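Local coordinates for protein neurotoxin (Clostridium botulinum, PDB 1ZB7) that acts in the nerve-cell cytosol as a zinc endopeptidase that cleaves synaptobrevins, cutting an Ala-Ala bond of VAMP2, at residues I99-S104 with G362-K367; E395-A400 with N409-A414; A122-D127 with A300-I305. One frame throughout, in Å; residues are numbered along the deposited sequence.

Contact 1: I99-S104 with G362-K367; sequences INSKPS and GEYGIK
Lys102 lies along one face of the Tyr364 ring, from the phenol oxygen back toward CD1. CB sits at the phenol end, 3.4 Å from Tyr364 OH and close to CZ. CG, anti to the carbonyl carbon (chi1 -76°), moves on over CE1. CD is the atom that stacks: it stands 3.8 Å from the centroid of the Tyr364 ring and only 16° off the ring normal, a CH-pi contact offset toward the rim. Lys102 CD also comes within 3.5 Å of Glu363 O. CE passes CD1, and the bend at chi4 (-57°) turns NZ away from the ring. Lys102, the last residue of a type I turn from Ile99, is the N-cap of helix 103-114; Tyr364 closes helix 357-364 in a Schellman motif, with Gly365 at positive phi. The end of helix 357-364 thus meets the turn between helices 82-99 and 103-114. At the ring's edge Tyr364 OH donates to O of Ile99, last residue of helix 82-99, at 2.6 Å, in the carbonyl plane and on a lone pair, and receives a weak bond from Gly105 N. Ser104 OG approaches obliquely, 3.5 Å from Tyr364 CE2.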
loop_
_atom_site.group_PDB
_atom_site.type_symbol
_atom_site.label_atom_id
_atom_site.label_comp_id
_atom_site.label_asym_id
_atom_site.label_seq_id
_atom_site.Cartn_x
_atom_site.Cartn_y
_atom_site.Cartn_z
ATOM N N ILE A 99 26.785 -10.697 6.948
ATOM C CA ILE A 99 25.878 -11.510 6.192
ATOM C C ILE A 99 26.421 -12.936 6.219
ATOM O O ILE A 99 25.703 -13.914 6.423
ATOM C CB ILE A 99 25.742 -11.004 4.735
ATOM C CG1 ILE A 99 24.992 -9.653 4.752
ATOM C CG2 ILE A 99 25.032 -12.071 3.842
ATOM C CD1 ILE A 99 25.192 -8.776 3.543
ATOM N N ASN A 100 27.722 -13.035 6.026
ATOM C CA ASN A 100 28.408 -14.314 6.002
ATOM C C ASN A 100 28.466 -15.051 7.393
ATOM O O ASN A 100 28.984 -16.144 7.411
ATOM C CB ASN A 100 29.797 -14.184 5.319
ATOM C CG ASN A 100 30.200 -15.451 4.525
ATOM O OD1 ASN A 100 29.335 -16.132 3.866
ATOM N ND2 ASN A 100 31.537 -15.699 4.452
ATOM N N SER A 101 27.872 -14.511 8.470
ATOM C CA SER A 101 28.007 -15.079 9.827
ATOM C C SER A 101 27.000 -16.145 10.112
ATOM O O SER A 101 27.117 -16.824 11.084
ATOM C CB SER A 101 27.945 -14.052 10.975
ATOM O OG SER A 101 26.724 -13.292 10.991
ATOM N N LYS A 102 26.009 -16.304 9.260
ATOM C CA LYS A 102 24.907 -17.229 9.521
ATOM C C LYS A 102 24.574 -18.036 8.249
ATOM O O LYS A 102 24.828 -17.594 7.149
ATOM C CB LYS A 102 23.678 -16.453 10.032
ATOM C CG LYS A 102 23.814 -16.006 11.498
ATOM C CD LYS A 102 22.552 -15.330 12.004
ATOM C CE LYS A 102 22.878 -14.424 13.216
ATOM N NZ LYS A 102 23.532 -15.276 14.253
ATOM N N PRO A 103 24.080 -19.258 8.418
ATOM C CA PRO A 103 23.933 -20.110 7.198
ATOM C C PRO A 103 23.052 -19.523 6.050
ATOM O O PRO A 103 23.410 -19.647 4.886
ATOM C CB PRO A 103 23.418 -21.465 7.757
ATOM C CG PRO A 103 23.835 -21.440 9.232
ATOM C CD PRO A 103 23.753 -19.965 9.666
ATOM N N SER A 104 21.967 -18.815 6.372
ATOM C CA SER A 104 21.100 -18.230 5.344
ATOM C C SER A 104 21.791 -17.159 4.495
ATOM O O SER A 104 21.705 -17.173 3.244
ATOM C CB SER A 104 19.849 -17.669 5.984
ATOM O OG SER A 104 20.190 -16.637 6.931
ATOM N N GLY A 362 14.602 -12.010 10.744
ATOM C CA GLY A 362 14.298 -12.985 11.798
ATOM C C GLY A 362 15.456 -13.915 12.123
ATOM O O GLY A 362 15.760 -14.163 13.293
ATOM N N GLU A 363 16.122 -14.410 11.094
ATOM C CA GLU A 363 17.305 -15.205 11.297
ATOM C C GLU A 363 18.419 -14.416 12.023
ATOM O O GLU A 363 19.178 -14.995 12.776
ATOM C CB GLU A 363 17.824 -15.799 9.962
ATOM C CG GLU A 363 17.101 -17.090 9.430
ATOM C CD GLU A 363 16.981 -18.294 10.481
ATOM O OE1 GLU A 363 17.481 -18.218 11.656
ATOM O OE2 GLU A 363 16.375 -19.350 10.106
ATOM N N TYR A 364 18.517 -13.111 11.787
ATOM C CA TYR A 364 19.659 -12.290 12.278
ATOM C C TYR A 364 19.311 -11.475 13.544
ATOM O O TYR A 364 20.191 -10.782 14.102
ATOM C CB TYR A 364 20.184 -11.338 11.190
ATOM C CG TYR A 364 20.982 -12.048 10.191
ATOM C CD1 TYR A 364 22.384 -12.025 10.249
ATOM C CD2 TYR A 364 20.367 -12.830 9.184
ATOM C CE1 TYR A 364 23.161 -12.754 9.332
ATOM C CE2 TYR A 364 21.136 -13.525 8.259
ATOM C CZ TYR A 364 22.553 -13.508 8.363
ATOM O OH TYR A 364 23.336 -14.223 7.461
ATOM N N GLY A 365 18.065 -11.575 14.029
ATOM C CA GLY A 365 17.626 -10.774 15.224
ATOM C C GLY A 365 17.711 -9.283 14.914
ATOM O O GLY A 365 18.240 -8.462 15.677
ATOM N N ILE A 366 17.242 -8.940 13.724
ATOM C CA ILE A 366 17.233 -7.564 13.238
ATOM C C ILE A 366 15.802 -7.125 13.146
ATOM O O ILE A 366 14.940 -7.811 12.618
ATOM C CB ILE A 366 17.946 -7.454 11.902
ATOM C CG1 ILE A 366 19.468 -7.711 12.064
ATOM C CG2 ILE A 366 17.747 -6.135 11.288
ATOM C CD1 ILE A 366 20.194 -7.951 10.660
ATOM N N LYS A 367 15.532 -5.993 13.771
ATOM C CA LYS A 367 14.301 -5.298 13.527
ATOM C C LYS A 367 14.214 -4.598 12.141
ATOM O O LYS A 367 15.093 -3.864 11.731
ATOM C CB LYS A 367 14.039 -4.280 14.639
ATOM C CG LYS A 367 12.600 -3.941 14.607
ATOM C CD LYS A 367 12.076 -3.449 15.813
ATOM C CE LYS A 367 10.551 -3.376 15.670
ATOM N NZ LYS A 367 9.872 -4.030 16.838
#

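Contact 2: E395-A400 with N409-A414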
loop_
_atom_site.group_PDB
_atom_site.type_symbol
_atom_site.label_atom_id
_atom_site.label_comp_id
_atom_site.label_asym_id
_atom_site.label_seq_id
_atom_site.Cartn_x
_atom_site.Cartn_y
_atom_site.Cartn_z
ATOM N N GLU A 395 26.388 -9.556 16.071
ATOM C CA GLU A 395 25.134 -9.031 16.674
ATOM C C GLU A 395 24.609 -7.721 16.068
ATOM O O GLU A 395 23.554 -7.258 16.466
ATOM C CB GLU A 395 25.335 -8.827 18.177
ATOM C CG GLU A 395 25.603 -10.139 18.942
ATOM C CD GLU A 395 25.578 -9.944 20.414
ATOM O OE1 GLU A 395 26.646 -9.416 20.857
ATOM O OE2 GLU A 395 24.514 -10.234 21.116
ATOM N N GLY A 396 25.342 -7.110 15.132
ATOM C CA GLY A 396 25.079 -5.712 14.703
ATOM C C GLY A 396 25.030 -4.739 15.843
ATOM O O GLY A 396 25.919 -4.726 16.665
ATOM N N PHE A 397 23.930 -3.976 15.970
ATOM C CA PHE A 397 23.759 -2.970 17.038
ATOM C C PHE A 397 23.225 -3.604 18.308
ATOM O O PHE A 397 23.333 -3.018 19.388
ATOM C CB PHE A 397 22.733 -1.859 16.641
ATOM C CG PHE A 397 23.171 -0.953 15.498
ATOM C CD1 PHE A 397 24.172 -0.021 15.674
ATOM C CD2 PHE A 397 22.537 -1.028 14.245
ATOM C CE1 PHE A 397 24.553 0.820 14.610
ATOM C CE2 PHE A 397 22.918 -0.182 13.195
ATOM C CZ PHE A 397 23.924 0.741 13.402
ATOM N N ASN A 398 22.658 -4.788 18.174
ATOM C CA ASN A 398 21.839 -5.391 19.224
ATOM C C ASN A 398 22.712 -6.303 20.155
ATOM O O ASN A 398 22.498 -7.500 20.270
ATOM C CB ASN A 398 20.653 -6.183 18.628
ATOM C CG ASN A 398 19.656 -5.289 17.838
ATOM O OD1 ASN A 398 19.459 -4.185 18.208
ATOM N ND2 ASN A 398 18.997 -5.828 16.793
ATOM N N ILE A 399 23.699 -5.684 20.767
ATOM C CA ILE A 399 24.791 -6.386 21.510
ATOM C C ILE A 399 24.329 -6.795 22.929
ATOM O O ILE A 399 23.943 -5.950 23.756
ATOM C CB ILE A 399 25.991 -5.471 21.599
ATOM C CG1 ILE A 399 26.469 -5.133 20.142
ATOM C CG2 ILE A 399 27.126 -6.116 22.391
ATOM C CD1 ILE A 399 27.310 -3.873 20.092
ATOM N N ALA A 400 24.233 -8.107 23.142
ATOM C CA ALA A 400 23.687 -8.623 24.447
ATOM C C ALA A 400 24.471 -8.111 25.662
ATOM O O ALA A 400 23.857 -7.773 26.721
ATOM C CB ALA A 400 23.610 -10.143 24.439
ATOM N N ASN A 409 16.744 -3.158 21.328
ATOM C CA ASN A 409 17.055 -1.843 21.885
ATOM C C ASN A 409 18.217 -1.124 21.198
ATOM O O ASN A 409 18.321 0.121 21.202
ATOM C CB ASN A 409 17.326 -1.952 23.400
ATOM C CG ASN A 409 16.058 -1.811 24.239
ATOM O OD1 ASN A 409 14.957 -1.684 23.728
ATOM N ND2 ASN A 409 16.221 -1.867 25.518
ATOM N N GLY A 410 19.101 -1.909 20.627
ATOM C CA GLY A 410 20.252 -1.330 19.926
ATOM C C GLY A 410 19.866 -0.598 18.625
ATOM O O GLY A 410 20.614 0.191 18.144
ATOM N N GLN A 411 18.688 -0.887 18.081
ATOM C CA GLN A 411 18.135 -0.174 16.906
ATOM C C GLN A 411 17.112 0.908 17.304
ATOM O O GLN A 411 16.584 1.629 16.472
ATOM C CB GLN A 411 17.464 -1.171 15.962
ATOM C CG GLN A 411 18.439 -2.131 15.186
ATOM C CD GLN A 411 17.652 -3.093 14.318
ATOM O OE1 GLN A 411 17.388 -4.191 14.728
ATOM N NE2 GLN A 411 17.169 -2.630 13.189
ATOM N N ASN A 412 16.879 1.045 18.592
ATOM C CA ASN A 412 15.847 1.941 19.126
ATOM C C ASN A 412 16.403 3.352 19.170
ATOM O O ASN A 412 17.341 3.607 19.881
ATOM C CB ASN A 412 15.421 1.444 20.514
ATOM C CG ASN A 412 14.168 2.154 21.060
ATOM O OD1 ASN A 412 14.001 3.352 20.900
ATOM N ND2 ASN A 412 13.285 1.385 21.700
ATOM N N LYS A 413 15.833 4.287 18.400
ATOM C CA LYS A 413 16.451 5.640 18.372
ATOM C C LYS A 413 16.511 6.282 19.791
ATOM O O LYS A 413 17.420 7.094 20.040
ATOM C CB LYS A 413 15.683 6.601 17.503
ATOM C CG LYS A 413 15.969 6.677 16.018
ATOM C CD LYS A 413 16.179 8.192 15.782
ATOM C CE LYS A 413 15.557 8.655 14.611
ATOM N NZ LYS A 413 15.742 10.143 14.661
ATOM N N ALA A 414 15.509 6.002 20.650
ATOM C CA ALA A 414 15.468 6.659 21.990
ATOM C C ALA A 414 16.467 6.080 22.989
ATOM O O ALA A 414 16.853 6.785 23.882
ATOM C CB ALA A 414 14.084 6.640 22.598
#
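Asn398 and Gln411 both carry CG anti to the carbonyl carbon (chi1 -63° in Asn398), and the extended chi2 of Gln411 lets its amide reach the level of the Asn398 amide. There Asn398 ND2 donates to Gln411 OE1 over 3.1 Å, with an N-H...O angle of 160°. The acceptor lies near the plane of the Asn398 amide, whereas the donor is tilted from the carbonyl plane of Gln411, in keeping with amide planes turned 39° apart. On the other arm of the same amide, Asn398 OD1 faces the backbone of 410-411, 3.3 Å from Gly410 N and 3.4 Å from Gln411 N.

The backbones come together where Asn398 and Gly410 lie 4.4 Å apart between their CA atoms. Gly410 CA makes a CA-H...O contact of 3.6 Å with Phe397 O, evidence of the close approach. Phe397 CB in turn rests 3.3 Å from Gly410 O, while its ring leads away to meet Tyr391 and Phe221 edge-to-face. Within 395-400, Glu395 to Asn398 form a type II' turn, closed by Asn398 N to Glu395 O; Asn398 is also the centre of an inverse gamma turn. Both segments belong to the long connection between strands 377-381 and 421-422 of the antiparallel sheet in this zinc protease domain.

Each amide has further work: Asn398 ND2 also donates to Gly365 O, and Gln411 OE1 also accepts from Lys367 N, while Gln411 NE2 donates to Phe221 O. Asn398 ND2 and Gln411 OE1 are thus each gripped by two bonds, and Gln411 NE2 is held as well. The flips of both amides are probably fixed, because exchanging O and N would set an Asn398 oxygen against Gly365 O and Gln411 OE1, or a Gln411 nitrogen against Lys367 N.

Contact 3: A122-D127 with A300-I305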
loop_
_atom_site.group_PDB
_atom_site.type_symbol
_atom_site.label_atom_id
_atom_site.label_comp_id
_atom_site.label_asym_id
_atom_site.label_seq_id
_atom_site.Cartn_x
_atom_site.Cartn_y
_atom_site.Cartn_z
ATOM N N ALA A 122 18.675 -11.406 -25.886
ATOM C CA ALA A 122 17.698 -11.565 -26.969
ATOM C C ALA A 122 18.252 -11.281 -28.327
ATOM O O ALA A 122 17.780 -11.829 -29.270
ATOM C CB ALA A 122 16.458 -10.613 -26.725
ATOM N N SER A 123 19.256 -10.434 -28.450
ATOM C CA SER A 123 19.774 -10.071 -29.760
ATOM C C SER A 123 20.987 -10.852 -30.152
ATOM O O SER A 123 21.556 -10.614 -31.221
ATOM C CB SER A 123 20.196 -8.612 -29.694
ATOM O OG SER A 123 21.350 -8.550 -28.848
ATOM N N THR A 124 21.461 -11.767 -29.301
ATOM C CA THR A 124 22.574 -12.623 -29.750
ATOM C C THR A 124 22.038 -13.861 -30.419
ATOM O O THR A 124 21.025 -14.374 -29.990
ATOM C CB THR A 124 23.581 -12.923 -28.601
ATOM O OG1 THR A 124 22.904 -13.524 -27.503
ATOM C CG2 THR A 124 24.170 -11.601 -28.085
ATOM N N PRO A 125 22.724 -14.340 -31.478
ATOM C CA PRO A 125 22.307 -15.595 -32.114
ATOM C C PRO A 125 22.204 -16.762 -31.100
ATOM O O PRO A 125 23.105 -16.988 -30.364
ATOM C CB PRO A 125 23.400 -15.857 -33.224
ATOM C CG PRO A 125 24.088 -14.487 -33.429
ATOM C CD PRO A 125 23.942 -13.771 -32.090
ATOM N N PRO A 126 21.090 -17.496 -31.114
ATOM C CA PRO A 126 20.810 -18.562 -30.179
ATOM C C PRO A 126 21.833 -19.690 -30.224
ATOM O O PRO A 126 22.037 -20.359 -29.233
ATOM C CB PRO A 126 19.439 -19.080 -30.668
ATOM C CG PRO A 126 18.798 -17.878 -31.254
ATOM C CD PRO A 126 19.959 -17.342 -32.069
ATOM N N ASP A 127 22.470 -19.871 -31.367
ATOM C CA ASP A 127 23.484 -20.856 -31.531
ATOM C C ASP A 127 24.918 -20.426 -31.106
ATOM O O ASP A 127 25.863 -21.232 -31.242
ATOM C CB ASP A 127 23.417 -21.442 -32.912
ATOM C CG ASP A 127 24.027 -20.546 -34.017
ATOM O OD1 ASP A 127 24.099 -19.317 -33.882
ATOM O OD2 ASP A 127 24.344 -21.121 -35.120
ATOM N N ALA A 300 17.499 -23.269 -21.488
ATOM C CA ALA A 300 17.760 -24.675 -21.836
ATOM C C ALA A 300 17.697 -24.889 -23.369
ATOM O O ALA A 300 18.625 -25.487 -23.904
ATOM C CB ALA A 300 16.820 -25.680 -21.052
ATOM N N ASN A 301 16.644 -24.431 -24.059
ATOM C CA ASN A 301 16.598 -24.476 -25.522
ATOM C C ASN A 301 17.869 -23.868 -26.222
ATOM O O ASN A 301 18.425 -24.475 -27.124
ATOM C CB ASN A 301 15.368 -23.736 -26.107
ATOM C CG ASN A 301 13.958 -24.343 -25.707
ATOM O OD1 ASN A 301 13.833 -25.512 -25.411
ATOM N ND2 ASN A 301 12.899 -23.482 -25.720
ATOM N N ARG A 302 18.326 -22.690 -25.786
ATOM C CA ARG A 302 19.573 -22.078 -26.265
ATOM C C ARG A 302 20.802 -22.986 -26.077
ATOM O O ARG A 302 21.584 -23.166 -27.040
ATOM C CB ARG A 302 19.832 -20.629 -25.672
ATOM C CG ARG A 302 19.038 -19.662 -26.486
ATOM C CD ARG A 302 18.785 -18.229 -25.973
ATOM N NE ARG A 302 19.838 -17.396 -26.503
ATOM C CZ ARG A 302 19.774 -16.355 -27.320
ATOM N NH1 ARG A 302 18.654 -15.826 -27.807
ATOM N NH2 ARG A 302 20.934 -15.788 -27.580
ATOM N N LEU A 303 20.910 -23.615 -24.895
ATOM C CA LEU A 303 22.031 -24.414 -24.555
ATOM C C LEU A 303 22.109 -25.599 -25.502
ATOM O O LEU A 303 23.181 -26.039 -25.813
ATOM C CB LEU A 303 21.967 -24.923 -23.105
ATOM C CG LEU A 303 22.368 -23.962 -22.002
ATOM C CD1 LEU A 303 22.430 -24.730 -20.699
ATOM C CD2 LEU A 303 23.692 -23.238 -22.275
ATOM N N ASN A 304 20.951 -26.091 -25.947
ATOM C CA ASN A 304 20.920 -27.228 -26.809
ATOM C C ASN A 304 21.376 -26.923 -28.197
ATOM O O ASN A 304 21.479 -27.797 -28.923
ATOM C CB ASN A 304 19.521 -27.870 -26.825
ATOM C CG ASN A 304 19.207 -28.537 -25.522
ATOM O OD1 ASN A 304 20.125 -28.807 -24.769
ATOM N ND2 ASN A 304 17.934 -28.715 -25.198
ATOM N N ILE A 305 21.553 -25.675 -28.579
ATOM C CA ILE A 305 21.970 -25.335 -29.902
ATOM C C ILE A 305 23.200 -24.511 -29.955
ATOM O O ILE A 305 23.631 -24.241 -31.042
ATOM C CB ILE A 305 20.854 -24.613 -30.803
ATOM C CG1 ILE A 305 20.438 -23.303 -30.257
ATOM C CG2 ILE A 305 19.672 -25.586 -31.117
ATOM C CD1 ILE A 305 19.193 -22.740 -31.037
HETATM O O HOH W 1 22.756 -18.731 -26.965
#
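Arg302, in the last turn of helix 282-303, reaches across to the loop 122-127, which leads from helix 103-114 toward strand 128-129; the contact pins this loop against the helix's C-terminal end at the periphery of the zinc protease domain. The close-fitting part is around the guanidinium. A bend at chi3 (93°) turns the group over the loop, and NH2 donates to Thr124 O at 2.8 Å. That bond is not ideally directed: its N-H...O angle is 146°, and the donor stands above the carbonyl plane, 53° out of it. Thr124 OG1, hydrogen-bonded to Asn121 O, is 3.0 Å from Arg302 NH2. Pro126 CA covers one face of the guanidinium, 3.7 Å above the guanidinium plane, over its centre, while Tyr118 and Phe187 also touch the Arg302 side chain. Water fills in where the direct bonds stop: one molecule accepts from Arg302 NE at 3.2 Å and donates to Pro126 O at 2.9 Å, tying the arginine to a second loop carbonyl.

The side toward Ile305 is exposed, and across it van der Waals and CA-H...O contacts do the holding. Asp127 CA sends a CA-H...O contact to Ile305 O. Asp127 also has a backbone hydrogen bond with Ser307, just past 300-305. Ile305 CD1 meets Pro126 CB at 3.7 Å, and Ile305 CG1 lies 3.5 Å from Pro126 O.

In the fold
From the N terminus, the chain first passes 99-104, the lead-in to helix 103-114, and then loop 122-127. Contact 3 closes first, when the end of helix 282-303 returns to that loop. Contact 1 closes later, at the end of helix 357-364, so the loop of contact 3 lies wholly within its span. Contact 2 follows in series as a short local closure between strands 377-381 and 421-422. Contacts 1 and 2, with centres about 14 Å apart, touch through residues 365-367, so the end of helix 357-364 adjoins the connection between those strands. Contact 3 stands apart, its centre about 50 Å from that of contact 2, on the opposite side of the chain's centre.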